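Local coordinates for protein C-1-tetrahydrofolate synthase, cytoplasmic, putative (Trypanosoma brucei, PDB 4CJX) that probably oxidises methylenetetrahydrofolate with NADP(+) and hydrolyses the resulting methenyltetrahydrofolate in one-carbon metabolism, working as a homodimer, at residues B[214-219]-B[237-242]; B[231-236]-B[246-251]; B[60-65]-B[100-105]. All blocks are in the same frame, centred on the assembly; numbering follows the deposited sequence.

Following the chain from the N terminus, contact 3 comes first: residues 60-65 on a central strand meet helix residues 100-105, closing a loop of 34 residues in the catalytic domain. Contacts 1 and 2 follow in the NAD(P)-binding domain, where their segments alternate along the chain. Contact 1 joins the loop after strand 210-214 to the loop after strand 232-235; contact 2 ties strand 232-235 itself to the far part of that second loop, just before strand 253-256. The two crossed contacts touch where L242 O packs on W247 CZ3 at 3.4 Å. Contact 3 lies well apart, its centre about 31 Å from that of contact 1 and about 38 Å from that of contact 2.

Contact 1: B[214-219]-B[237-242]; sequences VHSATP and AGQPGL
S216 meets A237, Q239 and L242 at the cofactor site of the Rossmann-type NAD(P)-binding domain, where the loops following strands 210-214 and 232-235 come together beyond the strand between them, 186-190. S216 is one of the residues seen to bind NADP(+) in this protein. Its backbone is shaped by a type I turn from H215 to T218, in which T218 N donates to H215 O and T218 OG1 accepts H215 N at 2.7 Å, so the threonine side chain reinforces the turn. The opposing loop is held in turn by D276, whose carboxylate takes the backbone N-H groups of A237 and G238 on OD2 and that of Q239 on OD1, and by a type II turn from Q239 to L242 with G241 at its third position.

Between the loops, S216 CB rests on the methyl of A237, CB to CB 3.9 Å. The first torsion of S216 (48°) puts OG between its own N and carbonyl carbon, from where it reaches a water at 3.1 Å. That water also donates to Q239 OE1 at 3.0 Å, bridging the loops where the side chains themselves do not bond. Q239 runs out extended at chi1 but bends at chi2 (72°), which brings its amide oxygen back alongside the serine. L242, buried and also packed on L190, lays its two methyls along one side of the serine backbone: CD2 lies 3.9 Å from S216 CA, and CD1 lies 3.7 Å from S216 O.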
# COMPACT_ATOMS: atom_id res chain seq x y z
N VAL B 214 -9.11 -8.82 5.12
CA VAL B 214 -9.31 -9.73 6.21
C VAL B 214 -8.11 -10.71 6.23
O VAL B 214 -7.33 -10.75 5.26
CB VAL B 214 -10.69 -10.40 5.95
CG1 VAL B 214 -10.67 -11.89 6.09
CG2 VAL B 214 -11.80 -9.73 6.74
N HIS B 215 -7.95 -11.45 7.32
CA HIS B 215 -6.84 -12.42 7.48
C HIS B 215 -7.34 -13.82 7.79
O HIS B 215 -8.47 -13.97 8.26
CB HIS B 215 -5.94 -11.97 8.62
CG HIS B 215 -5.28 -10.66 8.36
ND1 HIS B 215 -4.00 -10.56 7.85
CD2 HIS B 215 -5.74 -9.39 8.47
CE1 HIS B 215 -3.68 -9.29 7.70
NE2 HIS B 215 -4.72 -8.56 8.05
N SER B 216 -6.50 -14.85 7.58
CA SER B 216 -6.96 -16.23 7.85
C SER B 216 -7.44 -16.43 9.28
O SER B 216 -8.43 -17.16 9.52
CB SER B 216 -5.89 -17.28 7.50
OG SER B 216 -4.63 -16.92 8.04
N ALA B 217 -6.78 -15.74 10.22
CA ALA B 217 -7.11 -15.86 11.63
C ALA B 217 -8.01 -14.74 12.13
O ALA B 217 -8.23 -14.64 13.31
CB ALA B 217 -5.84 -15.96 12.46
N THR B 218 -8.54 -13.92 11.23
CA THR B 218 -9.58 -12.95 11.58
C THR B 218 -10.80 -13.70 12.16
O THR B 218 -11.13 -14.77 11.68
CB THR B 218 -9.99 -12.17 10.32
OG1 THR B 218 -8.88 -11.41 9.85
CG2 THR B 218 -11.21 -11.25 10.57
N PRO B 219 -11.47 -13.16 13.20
CA PRO B 219 -12.63 -13.90 13.71
C PRO B 219 -13.61 -14.34 12.59
O PRO B 219 -13.97 -13.59 11.69
CB PRO B 219 -13.27 -12.92 14.67
CG PRO B 219 -12.12 -12.14 15.18
CD PRO B 219 -11.28 -11.91 13.95
N ALA B 237 -4.94 -16.33 1.42
CA ALA B 237 -4.55 -16.49 2.82
C ALA B 237 -3.76 -17.76 3.07
O ALA B 237 -3.12 -17.86 4.08
CB ALA B 237 -5.79 -16.46 3.71
N GLY B 238 -3.84 -18.74 2.17
CA GLY B 238 -3.06 -19.99 2.31
C GLY B 238 -3.58 -20.82 3.47
O GLY B 238 -2.84 -21.22 4.36
N GLN B 239 -4.89 -21.05 3.44
CA GLN B 239 -5.57 -21.77 4.49
C GLN B 239 -6.66 -22.57 3.82
O GLN B 239 -7.68 -22.02 3.43
CB GLN B 239 -6.22 -20.80 5.48
CG GLN B 239 -6.93 -21.48 6.64
CD GLN B 239 -5.94 -22.06 7.59
OE1 GLN B 239 -5.11 -21.35 8.16
NE2 GLN B 239 -5.98 -23.36 7.75
N PRO B 240 -6.46 -23.89 3.67
CA PRO B 240 -7.46 -24.67 2.94
C PRO B 240 -8.82 -24.70 3.62
O PRO B 240 -8.92 -24.88 4.83
CB PRO B 240 -6.85 -26.07 2.90
CG PRO B 240 -5.40 -25.89 3.22
CD PRO B 240 -5.36 -24.74 4.17
N GLY B 241 -9.87 -24.54 2.83
CA GLY B 241 -11.22 -24.57 3.36
C GLY B 241 -11.59 -23.37 4.20
O GLY B 241 -12.56 -23.41 4.95
N LEU B 242 -10.83 -22.28 4.08
CA LEU B 242 -11.11 -21.11 4.87
C LEU B 242 -12.44 -20.48 4.45
O LEU B 242 -13.25 -20.14 5.30
CB LEU B 242 -10.00 -20.06 4.73
CG LEU B 242 -10.28 -18.69 5.35
CD1 LEU B 242 -10.38 -18.86 6.86
CD2 LEU B 242 -9.17 -17.70 5.02
O HOH W 1 -2.89 -19.44 7.52

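Contact 2: B[231-236]-B[246-251]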
# COMPACT_ATOMS: atom_id res chain seq x y z
N ASP B 231 -19.33 -8.87 -3.58
CA ASP B 231 -19.50 -9.19 -4.99
C ASP B 231 -18.30 -9.92 -5.60
O ASP B 231 -18.43 -10.64 -6.60
CB ASP B 231 -19.73 -7.90 -5.78
CG ASP B 231 -20.99 -7.15 -5.31
OD1 ASP B 231 -22.10 -7.75 -5.39
OD2 ASP B 231 -20.87 -5.98 -4.84
N ILE B 232 -17.12 -9.69 -5.04
CA ILE B 232 -15.90 -10.29 -5.54
C ILE B 232 -15.06 -10.78 -4.36
O ILE B 232 -14.81 -10.02 -3.42
CB ILE B 232 -15.08 -9.30 -6.38
CG1 ILE B 232 -15.81 -8.95 -7.67
CG2 ILE B 232 -13.70 -9.90 -6.67
CD1 ILE B 232 -15.31 -7.67 -8.29
N VAL B 233 -14.63 -12.04 -4.44
CA VAL B 233 -13.81 -12.63 -3.40
C VAL B 233 -12.43 -13.02 -3.97
O VAL B 233 -12.35 -13.81 -4.93
CB VAL B 233 -14.45 -13.91 -2.80
CG1 VAL B 233 -13.48 -14.56 -1.81
CG2 VAL B 233 -15.82 -13.63 -2.16
N VAL B 234 -11.38 -12.45 -3.39
CA VAL B 234 -10.03 -12.83 -3.69
C VAL B 234 -9.39 -13.37 -2.45
O VAL B 234 -9.00 -12.62 -1.55
CB VAL B 234 -9.17 -11.65 -4.19
CG1 VAL B 234 -7.79 -12.17 -4.52
CG2 VAL B 234 -9.83 -11.00 -5.40
N SER B 235 -9.24 -14.70 -2.41
CA SER B 235 -8.68 -15.38 -1.27
C SER B 235 -7.22 -15.75 -1.49
O SER B 235 -6.91 -16.59 -2.31
CB SER B 235 -9.49 -16.64 -0.94
OG SER B 235 -9.28 -16.93 0.43
N ALA B 236 -6.35 -15.18 -0.68
CA ALA B 236 -4.90 -15.39 -0.79
C ALA B 236 -4.30 -15.53 0.60
O ALA B 236 -3.27 -14.92 0.93
CB ALA B 236 -4.27 -14.23 -1.54
N GLU B 246 -21.03 -21.63 1.56
CA GLU B 246 -22.35 -21.11 1.89
C GLU B 246 -22.27 -19.63 2.24
O GLU B 246 -23.27 -18.97 2.32
CB GLU B 246 -23.01 -21.89 3.04
CG GLU B 246 -22.13 -22.05 4.29
CD GLU B 246 -21.24 -23.32 4.30
OE1 GLU B 246 -20.86 -23.88 3.21
OE2 GLU B 246 -20.90 -23.76 5.44
N TRP B 247 -21.07 -19.11 2.48
CA TRP B 247 -20.93 -17.66 2.66
C TRP B 247 -20.97 -16.90 1.34
O TRP B 247 -21.19 -15.70 1.32
CB TRP B 247 -19.60 -17.34 3.33
CG TRP B 247 -19.37 -17.99 4.64
CD1 TRP B 247 -20.31 -18.56 5.48
CD2 TRP B 247 -18.13 -18.08 5.30
NE1 TRP B 247 -19.69 -19.03 6.60
CE2 TRP B 247 -18.35 -18.76 6.51
CE3 TRP B 247 -16.83 -17.67 4.97
CZ2 TRP B 247 -17.33 -19.02 7.40
CZ3 TRP B 247 -15.82 -17.93 5.85
CH2 TRP B 247 -16.07 -18.59 7.05
N ILE B 248 -20.75 -17.58 0.24
CA ILE B 248 -20.56 -16.87 -1.03
C ILE B 248 -21.87 -16.24 -1.44
O ILE B 248 -22.87 -16.93 -1.46
CB ILE B 248 -20.09 -17.83 -2.14
CG1 ILE B 248 -18.74 -18.47 -1.78
CG2 ILE B 248 -20.01 -17.11 -3.49
CD1 ILE B 248 -17.59 -17.52 -1.62
N LYS B 249 -21.83 -14.96 -1.79
CA LYS B 249 -22.99 -14.23 -2.27
C LYS B 249 -23.38 -14.73 -3.65
O LYS B 249 -22.51 -14.92 -4.53
CB LYS B 249 -22.70 -12.72 -2.33
CG LYS B 249 -23.85 -11.86 -2.84
CD LYS B 249 -23.43 -10.41 -2.97
CE LYS B 249 -24.50 -9.59 -3.64
NZ LYS B 249 -24.21 -8.15 -3.40
N LEU B 250 -24.68 -14.93 -3.85
CA LEU B 250 -25.17 -15.49 -5.09
C LEU B 250 -24.75 -14.59 -6.24
O LEU B 250 -24.99 -13.40 -6.23
CB LEU B 250 -26.71 -15.67 -5.05
CG LEU B 250 -27.24 -16.58 -3.93
CD1 LEU B 250 -28.75 -16.53 -3.77
CD2 LEU B 250 -26.81 -17.99 -4.21
N GLY B 251 -24.07 -15.16 -7.24
CA GLY B 251 -23.59 -14.39 -8.39
C GLY B 251 -22.23 -13.73 -8.19
O GLY B 251 -21.76 -12.99 -9.05
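D231, just before strand 232-235, and V233 within it face K249 and I248 with CA atoms 6.7 Å apart for D231 and K249 and 8.3 Å for V233 and I248, too wide for backbone pairing. The contact belongs to the parallel sheet of the Rossmann-type NAD(P)-binding domain: residues 246-251 form the end of a connection, without an alpha-helix, that leads from strand 232-235 to its neighbour 253-256.

A salt bridge fastens this connection to the strand. K249 stretches out fully, every torsion near 180°, and lies beside the aspartate with both side chains pointing the same way. NZ donates to D231 OD1 at 2.9 Å, arriving on the syn side but 35° out of the carboxylate plane. The other oxygen, OD2, accepts the backbone N-H of R186, so the carboxylate is gripped at both ends and its rotation is fixed. Deeper in, the two buried aliphatic side chains complete the contact. V233, which also packs on V188 and L190 of the next strand, offers one branch to the tip of I248, itself resting against V243 and A282; V233 CG2 and I248 CD1 are 4.3 Å apart.

Contact 3: B[60-65]-B[100-105]. Unlike the reference sequence in segment 100-105: A101 (reference Thr).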
# COMPACT_ATOMS: atom_id res chain seq x y z
N SER B 60 16.05 -14.66 -14.99
CA SER B 60 16.80 -15.35 -13.98
C SER B 60 15.90 -15.79 -12.83
O SER B 60 15.19 -14.97 -12.28
CB SER B 60 17.90 -14.45 -13.43
OG SER B 60 18.62 -15.20 -12.47
N THR B 61 15.97 -17.07 -12.45
CA THR B 61 15.33 -17.55 -11.21
C THR B 61 16.33 -18.17 -10.23
O THR B 61 17.09 -19.07 -10.60
CB THR B 61 14.26 -18.61 -11.51
OG1 THR B 61 14.86 -19.65 -12.26
CG2 THR B 61 13.10 -18.01 -12.29
N ILE B 62 16.30 -17.69 -8.99
CA ILE B 62 17.14 -18.17 -7.91
C ILE B 62 16.26 -18.92 -6.93
O ILE B 62 15.29 -18.38 -6.43
CB ILE B 62 17.81 -17.00 -7.17
CG1 ILE B 62 18.71 -16.20 -8.13
CG2 ILE B 62 18.59 -17.51 -5.98
CD1 ILE B 62 19.25 -14.91 -7.52
N ILE B 63 16.60 -20.17 -6.65
CA ILE B 63 15.95 -20.94 -5.62
C ILE B 63 16.97 -21.33 -4.56
O ILE B 63 18.08 -21.77 -4.87
CB ILE B 63 15.21 -22.16 -6.21
CG1 ILE B 63 14.49 -22.95 -5.11
CG2 ILE B 63 16.17 -23.09 -6.95
CD1 ILE B 63 13.57 -24.04 -5.65
N CYS B 64 16.61 -21.10 -3.30
CA CYS B 64 17.41 -21.52 -2.16
C CYS B 64 16.70 -22.70 -1.49
O CYS B 64 15.50 -22.63 -1.22
CB CYS B 64 17.56 -20.38 -1.15
SG CYS B 64 18.40 -18.90 -1.75
N GLY B 65 17.44 -23.78 -1.24
CA GLY B 65 16.91 -24.95 -0.56
C GLY B 65 16.13 -25.84 -1.49
O GLY B 65 16.20 -25.70 -2.71
N GLU B 100 25.89 -13.19 2.21
CA GLU B 100 26.83 -12.65 1.23
C GLU B 100 26.78 -13.38 -0.10
O GLU B 100 26.79 -12.75 -1.16
CB GLU B 100 28.27 -12.69 1.74
CG GLU B 100 29.28 -12.23 0.70
CD GLU B 100 30.71 -12.49 1.09
OE1 GLU B 100 30.96 -13.49 1.80
OE2 GLU B 100 31.59 -11.71 0.67
N ALA B 101 26.77 -14.71 -0.05
CA ALA B 101 26.69 -15.52 -1.27
C ALA B 101 25.41 -15.24 -2.07
O ALA B 101 25.44 -15.13 -3.29
CB ALA B 101 26.82 -17.00 -0.94
N LEU B 102 24.28 -15.10 -1.37
CA LEU B 102 23.01 -14.78 -2.03
C LEU B 102 23.04 -13.41 -2.71
O LEU B 102 22.63 -13.26 -3.85
CB LEU B 102 21.85 -14.86 -1.03
CG LEU B 102 20.45 -14.44 -1.52
CD1 LEU B 102 20.05 -15.20 -2.78
CD2 LEU B 102 19.39 -14.63 -0.45
N GLU B 103 23.52 -12.40 -1.99
CA GLU B 103 23.61 -11.05 -2.52
C GLU B 103 24.60 -10.95 -3.70
O GLU B 103 24.33 -10.25 -4.67
CB GLU B 103 23.97 -10.09 -1.39
CG GLU B 103 22.86 -10.00 -0.35
CD GLU B 103 23.15 -9.05 0.81
OE1 GLU B 103 24.32 -8.76 1.07
OE2 GLU B 103 22.19 -8.60 1.47
N ARG B 104 25.71 -11.68 -3.62
CA ARG B 104 26.70 -11.68 -4.71
C ARG B 104 26.12 -12.25 -6.00
O ARG B 104 26.40 -11.77 -7.10
N GLU B 105 25.29 -13.28 -5.86
CA GLU B 105 24.61 -13.88 -6.99
C GLU B 105 23.57 -12.91 -7.62
O GLU B 105 23.47 -12.78 -8.85
CB GLU B 105 23.96 -15.18 -6.52
CG GLU B 105 23.47 -16.06 -7.65
CD GLU B 105 24.58 -16.41 -8.62
OE1 GLU B 105 25.64 -16.91 -8.17
OE2 GLU B 105 24.38 -16.19 -9.83
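Apolar packing of I62 and C64 against L102 and E105 joins a strand to the helix that covers it in the catalytic domain. Strand 58-64 is the central one of three in a parallel sheet, and helix 99-110 links the two outer strands, 87-93 and 117-120, in a beta-alpha-beta crossover that passes over it. The geometry is that of an alpha/beta layer: the short segments run nearly antiparallel, at 172°, with their axes 11.0 Å apart.

Residues alternate along the strand, so I62 and C64 look to helix 99-110 while T61 and I63 pack against helix 68-83 on the other face of the sheet. The helix contributes L102 and, about one turn later, E105. L102 carries CG opposite its own N (chi1 175°), which swings its end toward the strand, and one methyl does the touching. L102 CD1 lies 4.2 Å from I62 CG2, and the same methyl is at an equal 4.2 Å from C64 SG. The side chain of C64 also touches V97, L124 and P125. I62 is enclosed more fully, its neighbours including V91 and L93 of the adjacent strand and V106 and L109 of the helix. Its other branch, extended at chi2 (172°), reaches the aliphatic stem of E105 rather than the carboxylate, with I62 CD1 4.4 Å from E105 CG.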